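SusD homolog (Bacteroides thetaiotaomicron, PDB 3SGH) probably binds glycans at the cell surface as a SusD-like outer-membrane lipoprotein, helping to deliver them to a partner transporter. Local coordinates at residues F58-F63 and A290-P295; F63-A68 and E442-D447. One frame throughout, in Å; residues are numbered along the deposited sequence.

Contact 1 of 2, residues F58-F63 and A290-P295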
loop_
_atom_site.group_PDB
_atom_site.type_symbol
_atom_site.label_atom_id
_atom_site.label_comp_id
_atom_site.label_asym_id
_atom_site.label_seq_id
_atom_site.Cartn_x
_atom_site.Cartn_y
_atom_site.Cartn_z
ATOM N N PHE A 58 -5.112 8.299 -24.047
ATOM C CA PHE A 58 -3.717 8.781 -23.985
ATOM C C PHE A 58 -2.691 7.823 -24.585
ATOM O O PHE A 58 -1.500 8.120 -24.567
ATOM C CB PHE A 58 -3.282 9.004 -22.548
ATOM C CG PHE A 58 -3.883 10.232 -21.866
ATOM C CD1 PHE A 58 -3.911 11.461 -22.493
ATOM C CD2 PHE A 58 -4.373 10.144 -20.563
ATOM C CE1 PHE A 58 -4.425 12.582 -21.837
ATOM C CE2 PHE A 58 -4.873 11.263 -19.898
ATOM C CZ PHE A 58 -4.898 12.472 -20.526
ATOM N N GLY A 59 -3.149 6.667 -25.067
ATOM C CA GLY A 59 -2.224 5.617 -25.524
ATOM C C GLY A 59 -1.308 5.169 -24.391
ATOM O O GLY A 59 -1.787 4.793 -23.345
ATOM N N LYS A 60 0.002 5.227 -24.589
ATOM C CA LYS A 60 0.978 4.812 -23.587
ATOM C C LYS A 60 1.465 5.945 -22.654
ATOM O O LYS A 60 2.344 5.719 -21.824
ATOM C CB LYS A 60 2.168 4.147 -24.267
ATOM C CG LYS A 60 1.749 2.880 -24.980
ATOM C CD LYS A 60 2.954 2.070 -25.551
ATOM C CE LYS A 60 2.497 0.787 -26.231
ATOM N NZ LYS A 60 3.620 0.117 -26.892
ATOM N N ASN A 61 0.904 7.143 -22.815
ATOM C CA ASN A 61 1.221 8.260 -21.899
ATOM C C ASN A 61 0.291 8.204 -20.701
ATOM O O ASN A 61 -0.579 9.056 -20.491
ATOM C CB ASN A 61 1.190 9.595 -22.629
ATOM C CG ASN A 61 2.382 9.740 -23.539
ATOM O OD1 ASN A 61 3.514 9.612 -23.079
ATOM N ND2 ASN A 61 2.142 9.914 -24.850
ATOM N N ILE A 62 0.559 7.196 -19.895
ATOM C CA ILE A 62 -0.252 6.841 -18.718
ATOM C C ILE A 62 0.652 6.280 -17.655
ATOM O O ILE A 62 1.849 6.021 -17.920
ATOM C CB ILE A 62 -1.400 5.819 -19.062
ATOM C CG1 ILE A 62 -0.845 4.526 -19.657
ATOM C CG2 ILE A 62 -2.491 6.464 -20.002
ATOM C CD1 ILE A 62 -1.900 3.488 -20.038
ATOM N N PHE A 63 0.137 6.116 -16.439
ATOM C CA PHE A 63 0.956 5.639 -15.323
ATOM C C PHE A 63 1.702 4.351 -15.656
ATOM O O PHE A 63 2.828 4.166 -15.232
ATOM C CB PHE A 63 0.082 5.372 -14.063
ATOM C CG PHE A 63 0.009 6.528 -13.096
ATOM C CD1 PHE A 63 1.155 7.042 -12.518
ATOM C CD2 PHE A 63 -1.210 7.090 -12.757
ATOM C CE1 PHE A 63 1.089 8.094 -11.605
ATOM C CE2 PHE A 63 -1.263 8.108 -11.836
ATOM C CZ PHE A 63 -0.112 8.619 -11.282
ATOM N N ALA A 290 2.580 -4.456 -24.304
ATOM C CA ALA A 290 3.174 -4.165 -25.603
ATOM C C ALA A 290 2.221 -3.369 -26.468
ATOM O O ALA A 290 2.652 -2.510 -27.212
ATOM C CB ALA A 290 3.613 -5.447 -26.302
ATOM N N GLU A 291 0.936 -3.691 -26.403
ATOM C CA GLU A 291 -0.090 -2.899 -27.057
ATOM C C GLU A 291 -0.780 -1.914 -26.081
ATOM O O GLU A 291 -0.832 -2.138 -24.859
ATOM C CB GLU A 291 -1.114 -3.825 -27.720
ATOM C CG GLU A 291 -2.291 -4.311 -26.868
ATOM C CD GLU A 291 -1.913 -5.152 -25.628
ATOM O OE1 GLU A 291 -0.773 -5.716 -25.577
ATOM O OE2 GLU A 291 -2.810 -5.305 -24.747
ATOM N N ILE A 292 -1.290 -0.810 -26.616
ATOM C CA ILE A 292 -2.043 0.180 -25.777
ATOM C C ILE A 292 -3.156 -0.586 -25.051
ATOM O O ILE A 292 -3.877 -1.343 -25.675
ATOM C CB ILE A 292 -2.654 1.305 -26.667
ATOM C CG1 ILE A 292 -1.546 2.192 -27.225
ATOM C CG2 ILE A 292 -3.656 2.100 -25.908
ATOM C CD1 ILE A 292 -1.945 3.059 -28.412
ATOM N N PRO A 293 -3.307 -0.402 -23.729
ATOM C CA PRO A 293 -4.272 -1.168 -22.947
ATOM C C PRO A 293 -5.687 -0.742 -23.351
ATOM O O PRO A 293 -5.939 0.443 -23.440
ATOM C CB PRO A 293 -3.965 -0.766 -21.491
ATOM C CG PRO A 293 -2.652 -0.208 -21.493
ATOM C CD PRO A 293 -2.469 0.423 -22.859
ATOM N N GLU A 294 -6.543 -1.716 -23.628
ATOM C CA GLU A 294 -7.950 -1.536 -23.985
ATOM C C GLU A 294 -8.865 -2.333 -23.064
ATOM O O GLU A 294 -8.703 -3.570 -22.926
ATOM C CB GLU A 294 -8.212 -1.973 -25.425
ATOM C CG GLU A 294 -7.629 -1.047 -26.453
ATOM C CD GLU A 294 -8.321 0.292 -26.513
ATOM O OE1 GLU A 294 -9.426 0.443 -25.937
ATOM O OE2 GLU A 294 -7.734 1.198 -27.149
ATOM N N PRO A 295 -9.877 -1.667 -22.486
ATOM C CA PRO A 295 -10.763 -2.379 -21.572
ATOM C C PRO A 295 -11.429 -3.634 -22.134
ATOM O O PRO A 295 -11.499 -4.620 -21.438
ATOM C CB PRO A 295 -11.813 -1.334 -21.200
ATOM C CG PRO A 295 -11.125 -0.052 -21.340
ATOM C CD PRO A 295 -10.200 -0.224 -22.531
#

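Contact 2 of 2, residues F63-A68 and E442-D447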
loop_
_atom_site.group_PDB
_atom_site.type_symbol
_atom_site.label_atom_id
_atom_site.label_comp_id
_atom_site.label_asym_id
_atom_site.label_seq_id
_atom_site.Cartn_x
_atom_site.Cartn_y
_atom_site.Cartn_z
ATOM N N PHE A 63 0.137 6.116 -16.439
ATOM C CA PHE A 63 0.956 5.639 -15.323
ATOM C C PHE A 63 1.702 4.351 -15.656
ATOM O O PHE A 63 2.828 4.166 -15.232
ATOM C CB PHE A 63 0.082 5.372 -14.063
ATOM C CG PHE A 63 0.009 6.528 -13.096
ATOM C CD1 PHE A 63 1.155 7.042 -12.518
ATOM C CD2 PHE A 63 -1.210 7.090 -12.757
ATOM C CE1 PHE A 63 1.089 8.094 -11.605
ATOM C CE2 PHE A 63 -1.263 8.108 -11.836
ATOM C CZ PHE A 63 -0.112 8.619 -11.282
ATOM N N ALA A 64 1.049 3.442 -16.378
ATOM C CA ALA A 64 1.621 2.081 -16.534
ATOM C C ALA A 64 2.962 2.101 -17.212
ATOM O O ALA A 64 3.761 1.185 -17.007
ATOM C CB ALA A 64 0.652 1.145 -17.295
ATOM N N TYR A 65 3.199 3.129 -18.040
ATOM C CA TYR A 65 4.495 3.288 -18.722
ATOM C C TYR A 65 5.293 4.489 -18.151
ATOM O O TYR A 65 6.217 5.033 -18.794
ATOM C CB TYR A 65 4.284 3.437 -20.234
ATOM C CG TYR A 65 3.373 2.417 -20.892
ATOM C CD1 TYR A 65 2.006 2.582 -20.907
ATOM C CD2 TYR A 65 3.896 1.303 -21.573
ATOM C CE1 TYR A 65 1.177 1.708 -21.576
ATOM C CE2 TYR A 65 3.106 0.420 -22.203
ATOM C CZ TYR A 65 1.718 0.609 -22.226
ATOM O OH TYR A 65 0.864 -0.254 -22.893
ATOM N N TYR A 66 4.891 4.912 -16.953
ATOM C CA TYR A 66 5.613 5.877 -16.152
ATOM C C TYR A 66 5.519 7.276 -16.697
ATOM O O TYR A 66 6.388 8.050 -16.456
ATOM C CB TYR A 66 7.095 5.490 -16.012
ATOM C CG TYR A 66 7.355 4.012 -15.746
ATOM C CD1 TYR A 66 6.570 3.264 -14.872
ATOM C CD2 TYR A 66 8.381 3.359 -16.404
ATOM C CE1 TYR A 66 6.822 1.900 -14.678
ATOM C CE2 TYR A 66 8.632 2.005 -16.201
ATOM C CZ TYR A 66 7.879 1.290 -15.336
ATOM O OH TYR A 66 8.143 -0.070 -15.186
ATOM N N ASN A 67 4.451 7.596 -17.429
ATOM C CA ASN A 67 4.341 8.933 -17.994
ATOM C C ASN A 67 2.897 9.463 -17.963
ATOM O O ASN A 67 2.325 9.879 -18.986
ATOM C CB ASN A 67 4.898 8.953 -19.411
ATOM C CG ASN A 67 5.323 10.323 -19.844
ATOM O OD1 ASN A 67 6.055 10.996 -19.126
ATOM N ND2 ASN A 67 4.869 10.759 -21.032
ATOM N N ALA A 68 2.319 9.448 -16.768
ATOM C CA ALA A 68 0.964 9.984 -16.561
ATOM C C ALA A 68 0.841 11.461 -16.868
ATOM O O ALA A 68 1.781 12.261 -16.672
ATOM C CB ALA A 68 0.488 9.746 -15.126
ATOM N N GLU A 442 7.876 -1.047 -21.718
ATOM C CA GLU A 442 8.752 0.064 -22.063
ATOM C C GLU A 442 8.421 1.247 -21.170
ATOM O O GLU A 442 7.291 1.369 -20.703
ATOM C CB GLU A 442 8.588 0.478 -23.527
ATOM C CG GLU A 442 7.282 1.171 -23.821
ATOM C CD GLU A 442 7.078 1.453 -25.315
ATOM O OE1 GLU A 442 7.293 2.602 -25.758
ATOM O OE2 GLU A 442 6.705 0.518 -26.032
ATOM N N SER A 443 9.392 2.130 -20.995
ATOM C CA SER A 443 9.158 3.395 -20.358
ATOM C C SER A 443 8.895 4.455 -21.409
ATOM O O SER A 443 9.629 4.585 -22.383
ATOM C CB SER A 443 10.348 3.813 -19.494
ATOM O OG SER A 443 10.190 5.150 -19.032
HETATM N N MSE A 444 7.882 5.256 -21.138
HETATM C CA MSE A 444 7.531 6.431 -21.954
HETATM C C MSE A 444 8.017 7.758 -21.324
HETATM O O MSE A 444 7.628 8.873 -21.759
HETATM C CB MSE A 444 6.026 6.455 -22.189
HETATM C CG MSE A 444 5.474 5.335 -23.021
HETATM SE SE MSE A 444 5.964 5.608 -24.877
HETATM C CE MSE A 444 4.733 7.025 -25.258
ATOM N N ASN A 445 8.895 7.628 -20.319
ATOM C CA ASN A 445 9.453 8.760 -19.579
ATOM C C ASN A 445 10.969 8.664 -19.644
ATOM O O ASN A 445 11.550 7.654 -19.279
ATOM C CB ASN A 445 8.988 8.693 -18.124
ATOM C CG ASN A 445 9.358 9.929 -17.310
ATOM O OD1 ASN A 445 10.475 10.063 -16.821
ATOM N ND2 ASN A 445 8.409 10.812 -17.131
ATOM N N ALA A 446 11.604 9.749 -20.066
ATOM C CA ALA A 446 13.048 9.783 -20.196
ATOM C C ALA A 446 13.798 9.660 -18.885
ATOM O O ALA A 446 14.980 9.313 -18.882
ATOM C CB ALA A 446 13.461 11.075 -20.893
ATOM N N ASP A 447 13.146 9.958 -17.771
ATOM C CA ASP A 447 13.792 9.856 -16.480
ATOM C C ASP A 447 13.604 8.520 -15.763
ATOM O O ASP A 447 14.187 8.319 -14.683
ATOM C CB ASP A 447 13.325 10.969 -15.559
ATOM C CG ASP A 447 13.754 12.346 -16.016
ATOM O OD1 ASP A 447 14.666 12.466 -16.853
ATOM O OD2 ASP A 447 13.153 13.329 -15.539
#

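Contact 1 of 2, residues F58-F63 and A290-P295
Lys60 reaches from one loop to the other with a straight aliphatic chain and sets its ammonium group on the backbone of Ala290, Lys60 NZ to Ala290 O 2.8 Å. The bond is not aimed at a lone pair: NZ stands above the carbonyl plane, 43° out of it. With CG anti to the carbonyl carbon (chi1 -63°) and every later torsion extended, the chain passes Ile292 on its way, Lys60 CG lying 4.0 Å from Ile292 CG1. Ile292 in turn lays its branches against the backbone of Gly59, where Ile292 CG2 comes within 3.8 Å of Gly59 CA. Deeper in, the end of Ile62, its CD1, meets the ring of Pro293 at CG, 4.0 Å away. Cut back to an alanine, Lys60 would lose its ammonium group, which would probably leave the Ala290 carbonyl without this donor and Glu442 without the mate of its salt bridge. In the next shell, Asn55 accepts from Gly59 N and donates to Pro293 O, tying both loops to one side chain. What presents Gly59 and Lys60 is a type II' beta turn from Phe58 to Asn61, closed by Asn61 N to Phe58 O at 3.1 Å, with glycine at the corner of positive phi, as is common in this turn type.

Contact 2 of 2, residues F63-A68 and E442-D447
Tyr65, Met444 and Tyr66 bury the most surface here, and the first two are joined through both backbone and side chain. Met444 N donates to Tyr65 O over 2.9 Å, nearly straight at 169° and in the carbonyl plane. Alongside this bond the two side chains run the same way, with Tyr65 CB 3.6 Å from CG of Met444, a selenomethionine whose chain then bends away. The Tyr65 ring turns its edge to the backbone of Glu442, CD2 lying 3.5 Å from Glu442 O in the ring plane; that oxygen is buried without a hydrogen-bond partner. At the far end of the ring, Tyr65 OH bonds to Ser289 O. Tyr66 likewise offers an edge, its CD2 3.7 Å from Ser443 OG, while its hydroxyl is held by Ala440 N. Next along, Asn445 ND2 donates to Asn67 OD1 at 3.1 Å, the two amide planes 65° apart. Asn67 has CG anti to the backbone N (chi1 -157°), which carries its amide across the contact, and its own ND2 goes to Asn61. Asn445 OD1 accepts from Asp447 N in an Asx turn. With each amide bonded at both ends, neither asparagine is likely to flip easily. Between 63-68 and 442-447 the chemistry implies a neutral, directional junction of backbone and amide groups; the charge of Glu442 is met by Lys60, just before the segment.

Contacts 1 and 2 share one loop, the run between strand 50-52 and helix 70-73, and share Phe63; it leans on 290-295 through its first half and on 442-447 through its second. Both are partly buried and lie on the same side of the chain's centre, their centres about 11 Å apart. Contact 1 is the smaller, mainly apolar touches with one charged donor, and has exposed residues at its margin. Contact 2 buries 352 Å² against 242 Å² and depends on neutral hydrogen bonds. The two are coupled directly: Ile62 O lies 3.1 Å from Asn67 N, a probable hydrogen bond, and Tyr65 also packs on Pro293, so two loops distant in sequence meet on this one.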